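Local coordinates for protein putative isochorismatase (Streptomyces avermitilis, PDB 3KL2) that probably acts as a hydrolase of the isochorismatase-like cysteine hydrolase family, although its substrate is not known, at residues 46-51 against 187-192; 56-61 against 114-119; 159-164 against 192-197; 181-186 against 208-213. All coordinates share one frame; numbering follows the deposited sequence.

Contact 1. Residues 46-51 against 187-192; sequences GAVADV and AATSQE
The loop from Ala187 to Ser190, by which the chain leaves strand 178-187 of the parallel sheet and enters helix 191-205, packs on helix 45-55 through Val51 and Val48 on one side and Ala187 to Thr189 on the other. Val51 does most of the work. Val51 CG1 stands anti to the backbone N (chi1 179°) and lies 3.9 Å from CB of Ala187, while CG2 of the same valine reaches the start of the next helix, 3.4 Å from the backbone N of Gln191. The branched side chain thus straddles the loop, and the small side chain of Ala187 lets the helix come close. Val48 places CG1 3.6 Å from the carbonyl O of Ala188, and Thr189 meets the outer end of the contact with its methyl, CG2 lying 3.9 Å from CB of Ala47. Helix 45-55 is kinked here. Ala47 O does not bond Val51 N as in a regular helix; it lies 3.1 Å from CA of Thr189, a weak CA-H...O contact with 147° at the hydrogen. A second such contact joins Val48 CA to Ala188 O. Ser190 looks the other way, its OG capping Glu193 N of the following helix. Apolar packing and weak CA-H...O contacts therefore hold this interface together, and its fit depends on shape more than on directed polar bonds.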
loop_
_atom_site.group_PDB
_atom_site.type_symbol
_atom_site.label_atom_id
_atom_site.label_comp_id
_atom_site.label_asym_id
_atom_site.label_seq_id
_atom_site.Cartn_x
_atom_site.Cartn_y
_atom_site.Cartn_z
ATOM N N GLY A 46 30.635 11.665 7.109
ATOM C CA GLY A 46 31.002 12.888 7.852
ATOM C C GLY A 46 29.806 13.456 8.610
ATOM O O GLY A 46 29.902 13.861 9.765
ATOM N N ALA A 47 28.657 13.427 7.952
ATOM C CA ALA A 47 27.418 13.986 8.515
ATOM C C ALA A 47 26.822 13.184 9.698
ATOM O O ALA A 47 26.044 13.725 10.454
ATOM C CB ALA A 47 26.366 14.164 7.388
ATOM N N VAL A 48 27.204 11.928 9.878
ATOM C CA VAL A 48 26.605 11.095 10.932
ATOM C C VAL A 48 27.610 10.620 11.974
ATOM O O VAL A 48 27.243 9.925 12.938
ATOM C CB VAL A 48 25.864 9.826 10.357
ATOM C CG1 VAL A 48 24.632 10.218 9.495
ATOM C CG2 VAL A 48 26.835 8.902 9.616
ATOM N N ALA A 49 28.865 11.002 11.760
ATOM C CA ALA A 49 29.981 10.594 12.577
ATOM C C ALA A 49 29.760 10.995 14.035
ATOM O O ALA A 49 29.899 10.136 14.925
ATOM C CB ALA A 49 31.304 11.202 12.026
ATOM N N ASP A 50 29.407 12.265 14.292
ATOM C CA ASP A 50 29.312 12.719 15.698
ATOM C C ASP A 50 28.293 11.850 16.433
ATOM O O ASP A 50 28.571 11.343 17.531
ATOM C CB ASP A 50 28.988 14.226 15.864
ATOM N N VAL A 51 27.147 11.625 15.796
ATOM C CA VAL A 51 26.052 10.906 16.451
ATOM C C VAL A 51 26.331 9.407 16.522
ATOM O O VAL A 51 26.026 8.771 17.526
ATOM C CB VAL A 51 24.701 11.252 15.815
ATOM C CG1 VAL A 51 23.561 10.482 16.478
ATOM C CG2 VAL A 51 24.442 12.788 15.937
ATOM N N ALA A 187 21.188 6.632 14.248
ATOM C CA ALA A 187 21.958 7.859 14.133
ATOM C C ALA A 187 21.371 8.786 13.074
ATOM O O ALA A 187 20.633 8.355 12.183
ATOM C CB ALA A 187 23.468 7.569 13.840
ATOM N N ALA A 188 21.710 10.070 13.206
ATOM C CA ALA A 188 21.224 11.110 12.347
ATOM C C ALA A 188 22.357 12.059 12.037
ATOM O O ALA A 188 23.485 11.867 12.480
ATOM C CB ALA A 188 20.120 11.859 13.040
ATOM N N THR A 189 22.036 13.101 11.284
ATOM C CA THR A 189 23.025 14.055 10.878
ATOM C C THR A 189 23.221 15.140 11.953
ATOM O O THR A 189 24.071 15.993 11.812
ATOM C CB THR A 189 22.630 14.693 9.516
ATOM O OG1 THR A 189 21.321 15.272 9.618
ATOM C CG2 THR A 189 22.617 13.653 8.411
ATOM N N SER A 190 22.412 15.122 13.007
ATOM C CA SER A 190 22.516 16.105 14.066
ATOM C C SER A 190 22.054 15.468 15.352
ATOM O O SER A 190 21.074 14.756 15.368
ATOM C CB SER A 190 21.689 17.365 13.750
ATOM O OG SER A 190 20.973 17.837 14.891
ATOM N N GLN A 191 22.781 15.739 16.423
ATOM C CA GLN A 191 22.422 15.251 17.750
ATOM C C GLN A 191 21.055 15.818 18.126
ATOM O O GLN A 191 20.220 15.097 18.692
ATOM C CB GLN A 191 23.483 15.675 18.798
ATOM C CG GLN A 191 23.334 15.003 20.165
ATOM C CD GLN A 191 23.698 13.510 20.141
ATOM O OE1 GLN A 191 23.094 12.674 20.854
ATOM N NE2 GLN A 191 24.669 13.166 19.297
ATOM N N GLU A 192 20.844 17.099 17.797
ATOM C CA GLU A 192 19.601 17.777 18.105
ATOM C C GLU A 192 18.439 17.069 17.357
ATOM O O GLU A 192 17.470 16.655 17.988
ATOM C CB GLU A 192 19.693 19.301 17.811
#

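Contact 2. Residues 56-61 against 114-119; sequences GMLANT and AIVDEL
Leu58 and Thr61, one turn apart on the same face of helix 57-71, receive Leu119 from the long loop that runs between helix 96-103 and strand 126-127 of this alpha/beta fold. The loop packs against the start of the helix, and branched aliphatic side chains suit a meeting in which the nearest backbone atoms CA of Leu58 and CA of Glu118 stay 8.4 Å apart. Leu58 has CG anti to its own N (chi1 -176°), which carries the isopropyl end out from the helix toward the loop. CD1 of Leu58 then lies 3.7 Å from CD1 of Leu119 and 4.3 Å from CG1 of Val116, while CD2 of Leu58 turns to the aliphatic part of Glu118, whose CG is 4.5 Å away. Leu119 comes from the other side with CG anti to its carbonyl carbon (chi1 -74°), and the two leucines slide past one another in opposite directions. The same CD1 of Leu119 also touches the methyl CG2 of Thr61, the two side chains crossing at about a right angle. A short 3-10 turn, closed by the bond from Leu119 N to Val116 O, brings Val116 and Leu119 to bear on the helix. Tyr33 packs against Leu119 as well, and its OH bonds Thr61 OG1. Threonine suits a place that asks for a methyl and a hydroxyl at once: Thr61 OG1 turns back and donates to Met57 O at 2.7 Å, from 42° above the carbonyl plane; that same oxygen also accepts from Thr61 N.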
loop_
_atom_site.group_PDB
_atom_site.type_symbol
_atom_site.label_atom_id
_atom_site.label_comp_id
_atom_site.label_asym_id
_atom_site.label_seq_id
_atom_site.Cartn_x
_atom_site.Cartn_y
_atom_site.Cartn_z
ATOM N N GLY A 56 27.450 5.191 20.125
ATOM C CA GLY A 56 28.054 3.873 19.970
ATOM C C GLY A 56 27.101 2.908 19.287
ATOM O O GLY A 56 27.068 1.736 19.626
ATOM N N MET A 57 26.333 3.413 18.323
ATOM C CA MET A 57 25.272 2.633 17.692
ATOM C C MET A 57 25.803 1.401 16.981
ATOM O O MET A 57 25.170 0.331 17.048
ATOM C CB MET A 57 24.426 3.475 16.715
ATOM C CG MET A 57 25.184 4.047 15.517
ATOM S SD MET A 57 25.152 3.035 14.036
ATOM C CE MET A 57 23.410 3.183 13.545
ATOM N N LEU A 58 26.943 1.532 16.312
ATOM C CA LEU A 58 27.436 0.440 15.504
ATOM C C LEU A 58 27.738 -0.787 16.400
ATOM O O LEU A 58 27.194 -1.869 16.170
ATOM C CB LEU A 58 28.632 0.852 14.634
ATOM C CG LEU A 58 29.082 -0.283 13.706
ATOM C CD1 LEU A 58 27.958 -0.591 12.720
ATOM C CD2 LEU A 58 30.440 -0.013 12.986
ATOM N N ALA A 59 28.539 -0.617 17.436
ATOM C CA ALA A 59 28.817 -1.718 18.350
ATOM C C ALA A 59 27.543 -2.210 19.012
ATOM O O ALA A 59 27.383 -3.406 19.281
ATOM C CB ALA A 59 29.878 -1.316 19.421
ATOM N N ASN A 60 26.624 -1.302 19.289
ATOM C CA ASN A 60 25.409 -1.699 20.003
ATOM C C ASN A 60 24.525 -2.577 19.091
ATOM O O ASN A 60 23.872 -3.508 19.538
ATOM C CB ASN A 60 24.608 -0.463 20.450
ATOM C CG ASN A 60 25.259 0.313 21.571
ATOM O OD1 ASN A 60 25.816 -0.254 22.512
ATOM N ND2 ASN A 60 25.147 1.635 21.493
ATOM N N THR A 61 24.503 -2.249 17.814
ATOM C CA THR A 61 23.717 -3.024 16.861
ATOM C C THR A 61 24.291 -4.433 16.769
ATOM O O THR A 61 23.539 -5.416 16.799
ATOM C CB THR A 61 23.689 -2.369 15.467
ATOM O OG1 THR A 61 23.268 -1.007 15.593
ATOM C CG2 THR A 61 22.712 -3.106 14.547
ATOM N N ALA A 114 27.714 -1.140 -0.257
ATOM C CA ALA A 114 27.802 -2.388 0.489
ATOM C C ALA A 114 27.481 -2.236 1.948
ATOM O O ALA A 114 27.806 -1.216 2.601
ATOM C CB ALA A 114 29.193 -2.994 0.386
ATOM N N ILE A 115 26.892 -3.307 2.481
ATOM C CA ILE A 115 26.644 -3.396 3.887
ATOM C C ILE A 115 27.976 -3.435 4.583
ATOM O O ILE A 115 28.952 -3.952 4.043
ATOM C CB ILE A 115 25.819 -4.613 4.255
ATOM C CG1 ILE A 115 24.397 -4.437 3.703
ATOM C CG2 ILE A 115 25.789 -4.755 5.770
ATOM C CD1 ILE A 115 23.529 -5.680 3.770
ATOM N N VAL A 116 28.029 -2.862 5.778
ATOM C CA VAL A 116 29.271 -2.742 6.522
ATOM C C VAL A 116 29.770 -4.138 6.983
ATOM O O VAL A 116 28.970 -4.990 7.383
ATOM C CB VAL A 116 29.091 -1.734 7.692
ATOM C CG1 VAL A 116 28.080 -2.252 8.706
ATOM C CG2 VAL A 116 30.443 -1.381 8.365
ATOM N N ASP A 117 31.089 -4.362 6.927
ATOM C CA ASP A 117 31.646 -5.697 7.165
ATOM C C ASP A 117 31.218 -6.267 8.516
ATOM O O ASP A 117 30.859 -7.436 8.636
ATOM C CB ASP A 117 33.174 -5.680 7.065
ATOM C CG ASP A 117 33.665 -5.307 5.683
ATOM O OD1 ASP A 117 32.966 -5.623 4.681
ATOM O OD2 ASP A 117 34.753 -4.676 5.601
ATOM N N GLU A 118 31.229 -5.405 9.519
ATOM C CA GLU A 118 30.855 -5.755 10.889
ATOM C C GLU A 118 29.439 -6.373 10.958
ATOM O O GLU A 118 29.112 -7.095 11.888
ATOM C CB GLU A 118 30.902 -4.475 11.743
ATOM C CG GLU A 118 32.322 -3.965 12.129
ATOM C CD GLU A 118 33.281 -3.705 10.921
ATOM O OE1 GLU A 118 32.824 -3.265 9.822
ATOM O OE2 GLU A 118 34.512 -3.946 11.086
ATOM N N LEU A 119 28.596 -6.052 9.979
ATOM C CA LEU A 119 27.231 -6.537 9.933
ATOM C C LEU A 119 26.949 -7.226 8.600
ATOM O O LEU A 119 25.839 -7.199 8.117
ATOM C CB LEU A 119 26.263 -5.349 10.159
ATOM C CG LEU A 119 26.254 -4.890 11.625
ATOM C CD1 LEU A 119 25.787 -3.427 11.821
ATOM C CD2 LEU A 119 25.397 -5.856 12.431
#

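Contact 3. Residues 159-164 against 192-197; sequences FLTNCC and EEHNNA
Asn162 ND2 is gripped by two carboxylates: it donates to Glu193 OE1 at 3.1 Å with a somewhat bent N-H...O angle of 142°, and also to Asp201 OD1 of the second subunit. The oxygen of Glu193 is met from above its carboxylate plane, the amide and carboxylate planes being turned 68° apart, so the two flat groups cross and do not lie side by side. An extended chain beyond CG lets Glu193 reach over from its helix. One residue earlier in the loop, Thr161 OG1 hydrogen-bonds His194 ND1 at 2.9 Å, near the plane of the ring and at its edge. Thr161 has chi1 -57°, which sends OG1 to the histidine while CG2 swings to CB of Ala197, 3.8 Å away. That alanine also takes CB of Asn162 at 3.9 Å; a small residue on this face lets helix 191-205 approach the loop closely. A type I turn from Leu160 to Cys163, preceded by a cis peptide bond before Leu160, puts Thr161 and Asn162 side by side facing the helix. In cysteine hydrolases of this fold the nucleophile starts the helix after this loop, here probably helix 164-174. Both helical partners, an acid and a histidine, are engaged by one tight turn. The amide of Asn162 thus joins an acid of its own subunit to one of the second, placing the loop at the subunit interface.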
loop_
_atom_site.group_PDB
_atom_site.type_symbol
_atom_site.label_atom_id
_atom_site.label_comp_id
_atom_site.label_asym_id
_atom_site.label_seq_id
_atom_site.Cartn_x
_atom_site.Cartn_y
_atom_site.Cartn_z
ATOM N N PHE A 159 19.773 4.035 10.080
ATOM C CA PHE A 159 19.933 5.417 9.651
ATOM C C PHE A 159 18.756 5.785 8.749
ATOM O O PHE A 159 18.146 4.889 8.120
ATOM C CB PHE A 159 21.171 5.537 8.768
ATOM C CG PHE A 159 22.474 5.180 9.430
ATOM C CD1 PHE A 159 23.287 6.177 9.956
ATOM C CD2 PHE A 159 22.917 3.877 9.455
ATOM C CE1 PHE A 159 24.509 5.886 10.499
ATOM C CE2 PHE A 159 24.128 3.562 9.983
ATOM C CZ PHE A 159 24.938 4.573 10.525
ATOM N N LEU A 160 18.359 7.057 8.699
ATOM C CA LEU A 160 18.636 8.070 9.694
ATOM C C LEU A 160 17.512 8.125 10.695
ATOM O O LEU A 160 16.338 8.081 10.300
ATOM C CB LEU A 160 18.712 9.435 9.051
ATOM C CG LEU A 160 19.864 9.632 8.078
ATOM C CD1 LEU A 160 19.541 10.791 7.115
ATOM C CD2 LEU A 160 21.152 9.831 8.841
ATOM N N THR A 161 17.871 8.320 11.969
ATOM C CA THR A 161 16.916 8.477 13.053
ATOM C C THR A 161 15.633 9.222 12.689
ATOM O O THR A 161 14.564 8.712 12.963
ATOM C CB THR A 161 17.508 9.283 14.164
ATOM O OG1 THR A 161 18.702 8.652 14.615
ATOM C CG2 THR A 161 16.499 9.414 15.308
ATOM N N ASN A 162 15.739 10.433 12.116
ATOM C CA ASN A 162 14.533 11.222 11.824
ATOM C C ASN A 162 14.052 11.116 10.394
ATOM O O ASN A 162 13.076 11.766 10.032
ATOM C CB ASN A 162 14.680 12.709 12.227
ATOM C CG ASN A 162 15.864 13.371 11.561
ATOM O OD1 ASN A 162 16.933 12.773 11.437
ATOM N ND2 ASN A 162 15.664 14.576 11.080
ATOM N N CYS A 163 14.699 10.285 9.587
ATOM C CA CYS A 163 14.321 10.147 8.213
ATOM C C CYS A 163 13.760 8.740 7.959
ATOM O O CYS A 163 12.638 8.453 8.359
ATOM C CB CYS A 163 15.496 10.515 7.324
ATOM S SG CYS A 163 14.988 10.758 5.608
ATOM N N CYS A 164 14.574 7.867 7.370
ATOM C CA CYS A 164 14.221 6.490 7.033
ATOM C C CYS A 164 13.803 5.652 8.250
ATOM O O CYS A 164 12.901 4.833 8.147
ATOM C CB CYS A 164 15.417 5.823 6.324
ATOM S SG CYS A 164 16.232 6.913 5.063
ATOM N N GLU A 192 20.844 17.099 17.797
ATOM C CA GLU A 192 19.601 17.777 18.105
ATOM C C GLU A 192 18.439 17.069 17.357
ATOM O O GLU A 192 17.470 16.655 17.988
ATOM C CB GLU A 192 19.693 19.301 17.811
ATOM N N GLU A 193 18.570 16.885 16.042
ATOM C CA GLU A 193 17.554 16.151 15.242
ATOM C C GLU A 193 17.325 14.748 15.809
ATOM O O GLU A 193 16.188 14.293 15.942
ATOM C CB GLU A 193 17.952 16.048 13.762
ATOM C CG GLU A 193 18.123 17.396 13.044
ATOM C CD GLU A 193 18.333 17.289 11.490
ATOM O OE1 GLU A 193 18.292 16.163 10.910
ATOM O OE2 GLU A 193 18.532 18.381 10.866
ATOM N N HIS A 194 18.407 14.073 16.155
ATOM C CA HIS A 194 18.357 12.736 16.746
ATOM C C HIS A 194 17.544 12.659 18.039
ATOM O O HIS A 194 16.626 11.853 18.155
ATOM C CB HIS A 194 19.799 12.290 16.989
ATOM C CG HIS A 194 19.940 10.976 17.682
ATOM N ND1 HIS A 194 19.912 9.771 17.008
ATOM C CD2 HIS A 194 20.161 10.680 18.988
ATOM C CE1 HIS A 194 20.107 8.789 17.876
ATOM N NE2 HIS A 194 20.261 9.312 19.082
ATOM N N ASN A 195 17.885 13.510 18.999
ATOM C CA ASN A 195 17.285 13.509 20.333
ATOM C C ASN A 195 15.803 13.877 20.300
ATOM O O ASN A 195 15.015 13.359 21.092
ATOM C CB ASN A 195 17.987 14.537 21.238
ATOM C CG ASN A 195 19.455 14.217 21.504
ATOM O OD1 ASN A 195 19.913 13.106 21.336
ATOM N ND2 ASN A 195 20.182 15.219 21.964
ATOM N N ASN A 196 15.451 14.815 19.419
ATOM C CA ASN A 196 14.089 15.291 19.322
ATOM C C ASN A 196 13.194 14.151 18.778
ATOM O O ASN A 196 12.183 13.770 19.413
ATOM C CB ASN A 196 14.031 16.595 18.507
ATOM C CG ASN A 196 14.513 17.877 19.349
ATOM O OD1 ASN A 196 14.381 17.931 20.579
ATOM N ND2 ASN A 196 15.041 18.885 18.656
ATOM N N ALA A 197 13.602 13.569 17.655
ATOM C CA ALA A 197 12.936 12.404 17.105
ATOM C C ALA A 197 12.728 11.307 18.168
ATOM O O ALA A 197 11.614 10.804 18.325
ATOM C CB ALA A 197 13.697 11.858 15.895
#

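Contact 4. Residues 181-186 against 208-213; sequences TLTDCV and PMTSAD
Backbone bonds come first, for Thr181-Leu182 and Pro208-Met209 pair as neighbouring parallel strands, the second short and weakly bonded. Met209 N donates to Thr181 O at 2.9 Å, nearly straight at 172°, and Thr183 N to Met209 O at 2.8 Å. Pro208 has no N-H to offer, but the bonds use Met209 N and O, and the strand is outermost within this chain. Side-chain bonds follow at the corner. Thr183 OG1, set between its N and carbonyl carbon by chi1 58°, gives Met209 O a second donor at 3.0 Å, from 64° above the carbonyl plane. Asp184 holds the start of helix 211-218 with both oxygens: OD1 takes Ser211 N at 2.8 Å on its syn lone pair, and OD2 takes Ser211 OG at 2.7 Å. Thr210 is the N-cap of that helix, its OG1 accepting from Asp213 N. Among apolar contacts, CG2 of Thr183 presses on CB of Pro208 at a tight 3.4 Å, and Leu182 CD2 lies over CA of Ser211. The pairing closes the beta-alpha-beta crossover of strand 178-187, helix 191-205 and strand 207-209: Phe202 of that helix covers Thr181 and Pro208, while Leu182 and Met209 face Val214 of helix 211-218.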
loop_
_atom_site.group_PDB
_atom_site.type_symbol
_atom_site.label_atom_id
_atom_site.label_comp_id
_atom_site.label_asym_id
_atom_site.label_seq_id
_atom_site.Cartn_x
_atom_site.Cartn_y
_atom_site.Cartn_z
ATOM N N THR A 181 11.774 0.532 18.625
ATOM C CA THR A 181 12.923 1.303 18.132
ATOM C C THR A 181 14.050 1.199 19.127
ATOM O O THR A 181 13.832 1.355 20.314
ATOM C CB THR A 181 12.605 2.795 17.903
ATOM O OG1 THR A 181 11.971 3.343 19.066
ATOM C CG2 THR A 181 11.680 2.959 16.683
ATOM N N LEU A 182 15.240 0.922 18.612
ATOM C CA LEU A 182 16.440 0.791 19.371
ATOM C C LEU A 182 17.061 2.178 19.492
ATOM O O LEU A 182 17.774 2.650 18.561
ATOM C CB LEU A 182 17.412 -0.165 18.687
ATOM C CG LEU A 182 17.085 -1.673 18.699
ATOM C CD1 LEU A 182 17.881 -2.400 17.653
ATOM C CD2 LEU A 182 17.364 -2.273 20.068
ATOM N N THR A 183 16.793 2.821 20.631
ATOM C CA THR A 183 17.172 4.228 20.853
ATOM C C THR A 183 18.674 4.458 20.756
ATOM O O THR A 183 19.085 5.513 20.292
ATOM C CB THR A 183 16.663 4.752 22.221
ATOM O OG1 THR A 183 17.193 3.933 23.288
ATOM C CG2 THR A 183 15.113 4.726 22.253
ATOM N N ASP A 184 19.483 3.473 21.157
ATOM C CA ASP A 184 20.944 3.565 21.023
ATOM C C ASP A 184 21.521 2.744 19.853
ATOM O O ASP A 184 22.702 2.404 19.892
ATOM C CB ASP A 184 21.688 3.230 22.353
ATOM C CG ASP A 184 21.389 1.827 22.870
ATOM O OD1 ASP A 184 20.569 1.156 22.228
ATOM O OD2 ASP A 184 21.938 1.392 23.921
ATOM N N CYS A 185 20.723 2.433 18.826
ATOM C CA CYS A 185 21.244 1.810 17.578
ATOM C C CYS A 185 20.784 2.570 16.354
ATOM O O CYS A 185 20.581 2.008 15.290
ATOM C CB CYS A 185 20.806 0.365 17.456
ATOM S SG CYS A 185 21.382 -0.699 18.731
ATOM N N VAL A 186 20.599 3.863 16.504
ATOM C CA VAL A 186 20.238 4.693 15.383
ATOM C C VAL A 186 21.089 5.953 15.390
ATOM O O VAL A 186 21.645 6.294 16.432
ATOM C CB VAL A 186 18.735 5.059 15.405
ATOM C CG1 VAL A 186 17.874 3.783 15.279
ATOM C CG2 VAL A 186 18.405 5.859 16.617
ATOM N N PRO A 208 10.076 2.563 22.476
ATOM C CA PRO A 208 11.526 2.745 22.429
ATOM C C PRO A 208 12.248 1.948 23.529
ATOM O O PRO A 208 11.818 1.964 24.696
ATOM C CB PRO A 208 11.716 4.264 22.637
ATOM C CG PRO A 208 10.378 4.855 22.501
ATOM C CD PRO A 208 9.396 3.792 22.909
ATOM N N MET A 209 13.309 1.243 23.140
ATOM C CA MET A 209 14.140 0.523 24.094
ATOM C C MET A 209 15.625 0.697 23.790
ATOM O O MET A 209 16.048 1.177 22.721
ATOM C CB MET A 209 13.805 -0.978 24.114
ATOM C CG MET A 209 12.348 -1.273 23.914
ATOM S SD MET A 209 11.761 -2.824 24.613
ATOM C CE MET A 209 11.694 -2.216 26.337
ATOM N N THR A 210 16.426 0.291 24.756
ATOM C CA THR A 210 17.842 0.307 24.578
ATOM C C THR A 210 18.221 -1.053 24.034
ATOM O O THR A 210 17.422 -2.001 24.055
ATOM C CB THR A 210 18.559 0.647 25.895
ATOM O OG1 THR A 210 18.295 -0.370 26.875
ATOM C CG2 THR A 210 18.060 2.003 26.399
ATOM N N SER A 211 19.420 -1.118 23.481
ATOM C CA SER A 211 20.041 -2.366 23.101
ATOM C C SER A 211 19.986 -3.367 24.264
ATOM O O SER A 211 19.515 -4.494 24.113
ATOM C CB SER A 211 21.491 -2.096 22.703
ATOM O OG SER A 211 22.154 -1.280 23.673
ATOM N N ALA A 212 20.466 -2.944 25.424
ATOM C CA ALA A 212 20.511 -3.820 26.604
ATOM C C ALA A 212 19.137 -4.403 26.980
ATOM O O ALA A 212 19.048 -5.578 27.315
ATOM C CB ALA A 212 21.147 -3.077 27.820
ATOM N N ASP A 213 18.091 -3.580 26.948
ATOM C CA ASP A 213 16.728 -4.035 27.246
ATOM C C ASP A 213 16.274 -5.132 26.263
ATOM O O ASP A 213 15.653 -6.147 26.659
ATOM C CB ASP A 213 15.730 -2.870 27.126
ATOM C CG ASP A 213 15.811 -1.869 28.295
ATOM O OD1 ASP A 213 16.339 -2.222 29.379
ATOM O OD2 ASP A 213 15.311 -0.722 28.104
#

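Overall arrangement
Helix 191-205 relates three of the contacts: contact 1 packs the chain entering it, contact 3 its first turns, and contact 4 joins the strands on either side of it in sequence. Contacts 1 and 3, their centres about 9 Å apart, are tied by a probable backbone hydrogen bond from Thr161 N to Ala187 O, 2.8 Å. Contacts 2 and 3 are buried, but one is aliphatic and the other mainly polar, facing a second subunit. Contacts 1 and 4 are only partly buried, yet the former relies on packing and the latter on sheet and capping bonds. Contact 2 reaches contact 4 through Asn60 ND2 and Asp184 O, 3.0 Å apart, linking helix 57-71 to the corner that breaks strand 178-187.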